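Local structure of TATA-box-binding protein (Sulfolobus acidocaldarius, 1MP9) at residues Val19-Leu24 with Lys68-Gly73; Asp45-Leu50 with Thr60-Lys65; Pro148-Leu153 with Thr163-Glu168. The protein probably binds the TATA box of archaeal promoters as a general transcription factor, helping to activate genes transcribed by RNA polymerase. One frame throughout, in Å; residues are numbered along the deposited sequence.

Contact 1: residues Val19-Leu24 with Lys68-Gly73; sequences VATVTL and KMVVTG
Ala20 pairs with Val71, and Val22 with Met69, across two antiparallel strands of the saddle-shaped TBP sheet. Ala20 N donates to Val71 O at 3.0 Å, and Val71 N returns a bond to Ala20 O at 2.8 Å. Both are nearly straight. The Val22 and Met69 pair is less regular. Val22 N donates to Met69 O. Met69 N meets Val22 O at 2.8 Å, but the angle at the hydrogen is 144° and the donor is tilted out of the carbonyl plane. Thr21 lies between the two pairs, opposite Val70, and its CA-H makes a close contact with Met69 O (CA to O 3.2 Å).

The side chains divide between two faces. Val19, Thr21, Lys68, Val70 and Thr72 lie on the concave face, the one that TBPs apply to DNA. Here Phe126 of the second subunit packs on Val70 and Thr72. Val19 CG1 meets Val70 CG1 at 3.8 Å, and Thr21 CG2 meets Lys68 CG at 4.0 Å. Thr72 OG1 is hydrogen-bonded to Asn17 ND2.

Ala20, Val22, Met69 and Val71 face helix 77-93, where Leu80, Val84 and Ile87 touch them. Val22 and Met69 run side by side in the same direction. The Met69 chain is extended as far as SD and bends at the last torsion (chi3 74°). This bend lays its methyl CE against Val22, 3.7 Å from CB and 3.9 Å from CG1.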
loop_
_atom_site.group_PDB
_atom_site.type_symbol
_atom_site.label_atom_id
_atom_site.label_comp_id
_atom_site.label_asym_id
_atom_site.label_seq_id
_atom_site.Cartn_x
_atom_site.Cartn_y
_atom_site.Cartn_z
ATOM N N VAL A 19 -14.407 -4.305 -8.210
ATOM C CA VAL A 19 -14.127 -5.620 -8.779
ATOM C C VAL A 19 -15.087 -6.534 -8.046
ATOM O O VAL A 19 -15.093 -6.563 -6.806
ATOM C CB VAL A 19 -12.650 -6.115 -8.525
ATOM C CG1 VAL A 19 -12.441 -7.530 -9.168
ATOM C CG2 VAL A 19 -11.653 -5.151 -9.142
ATOM N N ALA A 20 -15.913 -7.259 -8.797
ATOM C CA ALA A 20 -16.868 -8.167 -8.168
ATOM C C ALA A 20 -16.863 -9.535 -8.856
ATOM O O ALA A 20 -16.411 -9.680 -9.992
ATOM C CB ALA A 20 -18.325 -7.563 -8.218
ATOM N N THR A 21 -17.425 -10.500 -8.154
ATOM C CA THR A 21 -17.536 -11.868 -8.605
ATOM C C THR A 21 -19.006 -12.251 -8.795
ATOM O O THR A 21 -19.864 -11.852 -8.001
ATOM C CB THR A 21 -16.894 -12.795 -7.562
ATOM O OG1 THR A 21 -15.484 -12.826 -7.782
ATOM C CG2 THR A 21 -17.421 -14.181 -7.679
ATOM N N VAL A 22 -19.297 -13.001 -9.861
ATOM C CA VAL A 22 -20.648 -13.466 -10.114
ATOM C C VAL A 22 -20.526 -14.952 -10.357
ATOM O O VAL A 22 -19.875 -15.376 -11.317
ATOM C CB VAL A 22 -21.298 -12.815 -11.359
ATOM C CG1 VAL A 22 -22.710 -13.405 -11.573
ATOM C CG2 VAL A 22 -21.393 -11.336 -11.177
ATOM N N THR A 23 -21.134 -15.743 -9.481
ATOM C CA THR A 23 -21.049 -17.185 -9.623
ATOM C C THR A 23 -22.206 -17.683 -10.463
ATOM O O THR A 23 -23.368 -17.437 -10.140
ATOM C CB THR A 23 -21.043 -17.865 -8.253
ATOM O OG1 THR A 23 -19.993 -17.296 -7.455
ATOM C CG2 THR A 23 -20.782 -19.348 -8.401
ATOM N N LEU A 24 -21.891 -18.354 -11.564
ATOM C CA LEU A 24 -22.936 -18.869 -12.440
ATOM C C LEU A 24 -23.273 -20.319 -12.105
ATOM O O LEU A 24 -24.013 -20.981 -12.839
ATOM C CB LEU A 24 -22.524 -18.748 -13.910
ATOM C CG LEU A 24 -22.259 -17.328 -14.392
ATOM C CD1 LEU A 24 -22.113 -17.316 -15.900
ATOM C CD2 LEU A 24 -23.404 -16.421 -13.977
ATOM N N LYS A 68 -17.293 -19.091 -12.533
ATOM C CA LYS A 68 -17.049 -17.883 -11.774
ATOM C C LYS A 68 -16.803 -16.789 -12.797
ATOM O O LYS A 68 -16.070 -16.991 -13.770
ATOM C CB LYS A 68 -15.800 -18.009 -10.902
ATOM C CG LYS A 68 -15.559 -16.737 -10.079
ATOM C CD LYS A 68 -14.086 -16.503 -9.749
ATOM C CE LYS A 68 -13.509 -17.537 -8.822
ATOM N NZ LYS A 68 -12.158 -17.095 -8.334
ATOM N N MET A 69 -17.425 -15.641 -12.596
ATOM C CA MET A 69 -17.193 -14.535 -13.507
ATOM C C MET A 69 -16.651 -13.335 -12.696
ATOM O O MET A 69 -17.163 -13.004 -11.624
ATOM C CB MET A 69 -18.506 -14.214 -14.219
ATOM C CG MET A 69 -18.450 -13.105 -15.236
ATOM S SD MET A 69 -19.976 -13.157 -16.263
ATOM C CE MET A 69 -21.185 -12.497 -15.046
ATOM N N VAL A 70 -15.585 -12.711 -13.182
ATOM C CA VAL A 70 -15.054 -11.537 -12.503
ATOM C C VAL A 70 -15.442 -10.343 -13.375
ATOM O O VAL A 70 -15.154 -10.339 -14.566
ATOM C CB VAL A 70 -13.520 -11.586 -12.366
ATOM C CG1 VAL A 70 -13.019 -10.230 -11.763
ATOM C CG2 VAL A 70 -13.100 -12.757 -11.426
ATOM N N VAL A 71 -16.091 -9.344 -12.780
ATOM C CA VAL A 71 -16.524 -8.152 -13.507
ATOM C C VAL A 71 -15.790 -6.937 -12.956
ATOM O O VAL A 71 -15.777 -6.694 -11.742
ATOM C CB VAL A 71 -18.048 -7.985 -13.377
ATOM C CG1 VAL A 71 -18.525 -6.727 -14.104
ATOM C CG2 VAL A 71 -18.731 -9.226 -13.986
ATOM N N THR A 72 -15.176 -6.173 -13.853
ATOM C CA THR A 72 -14.406 -5.023 -13.443
ATOM C C THR A 72 -14.751 -3.794 -14.277
ATOM O O THR A 72 -15.163 -3.922 -15.439
ATOM C CB THR A 72 -12.901 -5.344 -13.567
ATOM O OG1 THR A 72 -12.140 -4.276 -13.038
ATOM C CG2 THR A 72 -12.511 -5.565 -15.047
ATOM N N GLY A 73 -14.613 -2.613 -13.677
ATOM C CA GLY A 73 -14.903 -1.384 -14.399
ATOM C C GLY A 73 -16.040 -0.520 -13.874
ATOM O O GLY A 73 -16.017 0.706 -14.067
#

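Contact 2: residues Asp45-Leu50 with Thr60-Lys65; sequences DQFPGL and TSLIFK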
loop_
_atom_site.group_PDB
_atom_site.type_symbol
_atom_site.label_atom_id
_atom_site.label_comp_id
_atom_site.label_asym_id
_atom_site.label_seq_id
_atom_site.Cartn_x
_atom_site.Cartn_y
_atom_site.Cartn_z
ATOM N N ASP A 45 -3.831 -20.360 -23.796
ATOM C CA ASP A 45 -2.364 -20.344 -23.702
ATOM C C ASP A 45 -1.886 -19.001 -23.124
ATOM O O ASP A 45 -0.749 -18.883 -22.679
ATOM C CB ASP A 45 -1.693 -20.539 -25.063
ATOM C CG ASP A 45 -1.838 -21.950 -25.591
ATOM O OD1 ASP A 45 -1.772 -22.922 -24.784
ATOM O OD2 ASP A 45 -2.001 -22.082 -26.830
ATOM N N GLN A 46 -2.758 -17.997 -23.130
ATOM C CA GLN A 46 -2.405 -16.673 -22.618
ATOM C C GLN A 46 -3.091 -16.295 -21.305
ATOM O O GLN A 46 -2.491 -15.653 -20.454
ATOM C CB GLN A 46 -2.735 -15.614 -23.657
ATOM C CG GLN A 46 -1.774 -15.553 -24.824
ATOM C CD GLN A 46 -2.083 -14.367 -25.722
ATOM O OE1 GLN A 46 -3.166 -14.286 -26.318
ATOM N NE2 GLN A 46 -1.142 -13.428 -25.814
ATOM N N PHE A 47 -4.360 -16.673 -21.160
ATOM C CA PHE A 47 -5.125 -16.370 -19.964
ATOM C C PHE A 47 -6.208 -17.428 -19.829
ATOM O O PHE A 47 -6.863 -17.753 -20.809
ATOM C CB PHE A 47 -5.745 -14.982 -20.082
ATOM C CG PHE A 47 -6.399 -14.511 -18.815
ATOM C CD1 PHE A 47 -5.626 -14.146 -17.719
ATOM C CD2 PHE A 47 -7.782 -14.460 -18.708
ATOM C CE1 PHE A 47 -6.220 -13.734 -16.528
ATOM C CE2 PHE A 47 -8.386 -14.050 -17.529
ATOM C CZ PHE A 47 -7.596 -13.685 -16.433
ATOM N N PRO A 48 -6.421 -17.966 -18.607
ATOM C CA PRO A 48 -7.428 -19.015 -18.351
ATOM C C PRO A 48 -8.881 -18.672 -18.551
ATOM O O PRO A 48 -9.718 -19.580 -18.696
ATOM C CB PRO A 48 -7.150 -19.458 -16.923
ATOM C CG PRO A 48 -6.541 -18.230 -16.279
ATOM C CD PRO A 48 -5.774 -17.505 -17.360
ATOM N N GLY A 49 -9.198 -17.380 -18.582
ATOM C CA GLY A 49 -10.588 -17.002 -18.754
ATOM C C GLY A 49 -10.957 -16.410 -20.092
ATOM O O GLY A 49 -10.095 -15.920 -20.821
ATOM N N LEU A 50 -12.254 -16.479 -20.409
ATOM C CA LEU A 50 -12.805 -15.892 -21.616
ATOM C C LEU A 50 -13.022 -14.414 -21.244
ATOM O O LEU A 50 -13.576 -14.094 -20.172
ATOM C CB LEU A 50 -14.165 -16.543 -21.986
ATOM C CG LEU A 50 -14.802 -16.058 -23.292
ATOM C CD1 LEU A 50 -15.558 -17.232 -23.950
ATOM C CD2 LEU A 50 -15.734 -14.862 -23.027
ATOM N N THR A 60 -15.312 -4.922 -18.151
ATOM C CA THR A 60 -14.700 -6.144 -18.627
ATOM C C THR A 60 -15.157 -7.277 -17.744
ATOM O O THR A 60 -15.240 -7.153 -16.525
ATOM C CB THR A 60 -13.176 -6.086 -18.650
ATOM O OG1 THR A 60 -12.766 -5.122 -19.624
ATOM C CG2 THR A 60 -12.577 -7.467 -19.058
ATOM N N SER A 61 -15.496 -8.385 -18.383
ATOM C CA SER A 61 -15.931 -9.557 -17.648
ATOM C C SER A 61 -14.991 -10.685 -18.010
ATOM O O SER A 61 -14.728 -10.926 -19.189
ATOM C CB SER A 61 -17.361 -9.920 -18.048
ATOM O OG SER A 61 -17.831 -10.986 -17.238
ATOM N N LEU A 62 -14.445 -11.351 -17.005
ATOM C CA LEU A 62 -13.543 -12.487 -17.251
ATOM C C LEU A 62 -14.344 -13.699 -16.798
ATOM O O LEU A 62 -14.741 -13.771 -15.625
ATOM C CB LEU A 62 -12.265 -12.348 -16.416
ATOM C CG LEU A 62 -11.566 -10.992 -16.589
ATOM C CD1 LEU A 62 -10.404 -10.888 -15.644
ATOM C CD2 LEU A 62 -11.066 -10.845 -18.045
ATOM N N ILE A 63 -14.566 -14.638 -17.727
ATOM C CA ILE A 63 -15.379 -15.817 -17.462
ATOM C C ILE A 63 -14.545 -17.093 -17.395
ATOM O O ILE A 63 -13.879 -17.478 -18.356
ATOM C CB ILE A 63 -16.499 -15.925 -18.548
ATOM C CG1 ILE A 63 -17.344 -14.650 -18.517
ATOM C CG2 ILE A 63 -17.427 -17.113 -18.277
ATOM C CD1 ILE A 63 -18.316 -14.506 -19.698
ATOM N N PHE A 64 -14.585 -17.745 -16.246
ATOM C CA PHE A 64 -13.808 -18.961 -16.056
ATOM C C PHE A 64 -14.609 -20.253 -16.201
ATOM O O PHE A 64 -15.834 -20.250 -16.066
ATOM C CB PHE A 64 -13.096 -18.904 -14.705
ATOM C CG PHE A 64 -12.188 -17.721 -14.572
ATOM C CD1 PHE A 64 -12.694 -16.481 -14.141
ATOM C CD2 PHE A 64 -10.846 -17.806 -14.973
ATOM C CE1 PHE A 64 -11.867 -15.330 -14.117
ATOM C CE2 PHE A 64 -10.020 -16.675 -14.955
ATOM C CZ PHE A 64 -10.523 -15.443 -14.533
ATOM N N LYS A 65 -13.915 -21.347 -16.511
ATOM C CA LYS A 65 -14.564 -22.654 -16.693
ATOM C C LYS A 65 -15.411 -23.048 -15.489
ATOM O O LYS A 65 -16.404 -23.738 -15.630
ATOM C CB LYS A 65 -13.520 -23.749 -16.930
ATOM C CG LYS A 65 -12.711 -23.540 -18.192
ATOM C CD LYS A 65 -11.774 -24.711 -18.491
ATOM C CE LYS A 65 -10.703 -24.864 -17.427
ATOM N NZ LYS A 65 -9.686 -25.888 -17.830
HETATM O O HOH W 1 -11.005 -20.900 -16.825
#
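Leu50 and Ile63 form one antiparallel hydrogen-bonded pair, where the loop Asp45-Gly49 runs into its strand at a steep angle to Ser61-Phe64. Leu50 N donates to Ile63 O at 2.8 Å, and Ile63 N to Leu50 O at 2.7 Å. The second bond lies in the carbonyl plane; in the first the donor is tilted from it.

Further out, water replaces direct pairing. One water donates to Pro48 O at 2.6 Å and accepts from Lys65 N at 3.0 Å.

The side chains meet mainly around Phe64. Its CG is anti to the carbonyl carbon (chi1 -58°), which carries the ring over to the loop. Phe47 CZ and Pro48 CG both approach the edge of this ring. Phe47 CZ is 3.9 Å from Phe64 CZ, with the ring planes at 60°. Pro48 CG is 4.0 Å from Phe64 CE2. Gly49 passes close to the same ring, and a CB there would fall 2.9 Å from Phe64 CE2, a clash. Leu62 CD1 reaches Phe47 CZ at 4.0 Å, while Pro48 CD covers one face of the Phe47 ring near its rim. With an alanine at Phe64, the edge that meets Phe47 and Pro48 would be gone, which is likely to open a gap beside Gly49 and free the Phe47 ring to turn.

Phe47 and Phe64 probably correspond to the phenylalanine pair that, in related TBPs, wedges into TATA DNA. Here Leu127 of the second subunit packs on Phe47 and Pro48. On the other face Leu50 packs on helix 30-36, through Leu30, Met33 and Glu34. Ile63 touches Leu28 and Met69, and strand 59-63 lies between strands 50-54 and 68-72.

Contact 3: residues Pro148-Leu153 with Thr163-Glu168; sequences PRVVLL and TGAKRE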
loop_
_atom_site.group_PDB
_atom_site.type_symbol
_atom_site.label_atom_id
_atom_site.label_comp_id
_atom_site.label_asym_id
_atom_site.label_seq_id
_atom_site.Cartn_x
_atom_site.Cartn_y
_atom_site.Cartn_z
ATOM N N PRO A 148 -11.450 0.093 8.899
ATOM C CA PRO A 148 -11.656 -1.123 8.104
ATOM C C PRO A 148 -10.306 -1.629 7.588
ATOM O O PRO A 148 -9.301 -0.941 7.700
ATOM C CB PRO A 148 -12.524 -0.633 6.963
ATOM C CG PRO A 148 -11.983 0.774 6.734
ATOM C CD PRO A 148 -11.874 1.295 8.146
ATOM N N ARG A 149 -10.305 -2.808 6.977
ATOM C CA ARG A 149 -9.091 -3.403 6.465
ATOM C C ARG A 149 -8.751 -2.888 5.055
ATOM O O ARG A 149 -9.099 -3.502 4.062
ATOM C CB ARG A 149 -9.274 -4.914 6.490
ATOM C CG ARG A 149 -8.021 -5.668 6.176
ATOM C CD ARG A 149 -8.132 -7.111 6.642
ATOM N NE ARG A 149 -6.887 -7.773 6.312
ATOM C CZ ARG A 149 -6.775 -8.709 5.392
ATOM N NH1 ARG A 149 -7.846 -9.108 4.714
ATOM N NH2 ARG A 149 -5.584 -9.215 5.128
ATOM N N VAL A 150 -8.070 -1.755 4.988
ATOM C CA VAL A 150 -7.756 -1.137 3.705
ATOM C C VAL A 150 -6.334 -0.640 3.694
ATOM O O VAL A 150 -5.677 -0.542 4.733
ATOM C CB VAL A 150 -8.701 0.108 3.419
ATOM C CG1 VAL A 150 -10.188 -0.324 3.471
ATOM C CG2 VAL A 150 -8.493 1.216 4.489
ATOM N N VAL A 151 -5.851 -0.308 2.514
ATOM C CA VAL A 151 -4.519 0.258 2.412
ATOM C C VAL A 151 -4.756 1.653 1.833
ATOM O O VAL A 151 -5.555 1.832 0.906
ATOM C CB VAL A 151 -3.600 -0.564 1.484
ATOM C CG1 VAL A 151 -2.328 0.237 1.185
ATOM C CG2 VAL A 151 -3.215 -1.915 2.161
ATOM N N LEU A 152 -4.089 2.641 2.409
ATOM C CA LEU A 152 -4.238 4.008 1.957
ATOM C C LEU A 152 -2.963 4.558 1.353
ATOM O O LEU A 152 -1.892 4.320 1.883
ATOM C CB LEU A 152 -4.576 4.912 3.132
ATOM C CG LEU A 152 -5.742 4.538 4.040
ATOM C CD1 LEU A 152 -5.877 5.610 5.158
ATOM C CD2 LEU A 152 -7.020 4.434 3.185
ATOM N N LEU A 153 -3.087 5.300 0.251
ATOM C CA LEU A 153 -1.929 5.995 -0.356
ATOM C C LEU A 153 -2.343 7.446 -0.060
ATOM O O LEU A 153 -3.430 7.852 -0.432
ATOM C CB LEU A 153 -1.850 5.765 -1.865
ATOM C CG LEU A 153 -1.808 4.302 -2.294
ATOM C CD1 LEU A 153 -1.666 4.225 -3.806
ATOM C CD2 LEU A 153 -0.616 3.589 -1.650
ATOM N N THR A 163 -7.849 1.388 -1.046
ATOM C CA THR A 163 -8.144 0.090 -1.635
ATOM C C THR A 163 -8.316 -0.999 -0.548
ATOM O O THR A 163 -7.762 -0.893 0.546
ATOM C CB THR A 163 -7.018 -0.337 -2.655
ATOM O OG1 THR A 163 -7.340 -1.600 -3.238
ATOM C CG2 THR A 163 -5.655 -0.488 -1.944
ATOM N N GLY A 164 -9.072 -2.043 -0.855
ATOM C CA GLY A 164 -9.238 -3.110 0.123
ATOM C C GLY A 164 -10.657 -3.220 0.650
ATOM O O GLY A 164 -11.056 -4.259 1.133
ATOM N N ALA A 165 -11.430 -2.150 0.548
ATOM C CA ALA A 165 -12.780 -2.183 1.065
ATOM C C ALA A 165 -13.712 -2.975 0.170
ATOM O O ALA A 165 -13.504 -3.064 -1.044
ATOM C CB ALA A 165 -13.310 -0.772 1.225
ATOM N N LYS A 166 -14.734 -3.556 0.783
ATOM C CA LYS A 166 -15.712 -4.308 0.040
ATOM C C LYS A 166 -17.067 -3.615 0.102
ATOM O O LYS A 166 -18.010 -4.039 -0.563
ATOM C CB LYS A 166 -15.821 -5.738 0.579
ATOM C CG LYS A 166 -14.597 -6.580 0.288
ATOM C CD LYS A 166 -14.768 -7.995 0.833
ATOM C CE LYS A 166 -13.486 -8.799 0.682
ATOM N NZ LYS A 166 -13.701 -10.224 1.086
ATOM N N ARG A 167 -17.160 -2.553 0.897
ATOM C CA ARG A 167 -18.409 -1.810 1.015
ATOM C C ARG A 167 -18.122 -0.317 0.926
ATOM O O ARG A 167 -17.096 0.160 1.438
ATOM C CB ARG A 167 -19.063 -2.068 2.364
ATOM C CG ARG A 167 -19.223 -3.505 2.771
ATOM C CD ARG A 167 -20.039 -3.492 4.052
ATOM N NE ARG A 167 -21.312 -2.816 3.797
ATOM C CZ ARG A 167 -22.170 -2.421 4.733
ATOM N NH1 ARG A 167 -21.902 -2.630 6.018
ATOM N NH2 ARG A 167 -23.291 -1.805 4.377
ATOM N N GLU A 168 -19.020 0.436 0.303
ATOM C CA GLU A 168 -18.782 1.858 0.192
ATOM C C GLU A 168 -18.687 2.562 1.551
ATOM O O GLU A 168 -17.894 3.492 1.701
ATOM C CB GLU A 168 -19.840 2.533 -0.726
ATOM C CG GLU A 168 -19.816 4.060 -0.645
ATOM C CD GLU A 168 -20.160 4.794 -1.948
ATOM O OE1 GLU A 168 -20.970 4.282 -2.755
ATOM O OE2 GLU A 168 -19.611 5.922 -2.145
HETATM O O HOH W 2 -9.574 -5.940 2.861
#
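Val151 and Thr163 satisfy each other's backbone N-H and C=O groups. Val151 N donates to Thr163 O at 2.8 Å, and Thr163 N to Val151 O at 3.0 Å. Both bonds are nearly straight.

At Arg149 and Gly164 no direct bond links the backbones; a water bridges them. It donates to Arg149 O and to Gly164 O, each at 2.8 Å. Arg149 O has a second donor, Arg144 NH1 of the second subunit. The Arg149 guanidinium is tied to that subunit too, by a salt bridge from NH2 to Asp146 OD2. Arg149 is also the centre of an inverse gamma turn, closed by a weak bond from Val150 N to Pro148 O.

This is the open end of the hairpin of strands 150-154 and 159-165, in the second repeat of the TBP saddle. The chain turns a corner at Gly164, whose backbone angles (phi 113°, psi -22°) would jam a CB against Thr163 O. A side chain here would also run into Arg149 O, as a CB would lie 3.0 Å away.

Thr163 OG1 makes a weak hydrogen bond with Asn108 OD1. With OG1 anti to the backbone N (chi1 -179°), the methyl CG2 is turned to Val151, 4.0 Å from its CB. Beyond the corner, Ala165 CB meets Val150 CG1 at 3.9 Å. Both residues also pack on helix 168-184, Val150 on Ala174 and Ala165 on Val171. Just before that helix, Lys166 N and Arg167 N both donate to Glu170 OE1.

How the contacts relate
All three contacts belong to one antiparallel sheet. Contacts 1 and 2 lie in the first repeat, with centres 11 Å apart. Strand 68-72 of contact 1 and strand 59-63 of contact 2 are neighbours, probably bonded from Leu62 N to Val70 O and from Thr72 N to Thr60 O. Along the chain, both segments of contact 2 fall between those of contact 1. Contact 3 comes later, in the second repeat. Its centre is 19 Å from contact 1 and 26 Å from contact 2, and it touches neither. Strands 12-23 and 103-114 join the halves. All three contacts touch the second subunit. The repeats thus form one saddle-shaped sheet, whose concave side binds DNA in TBPs.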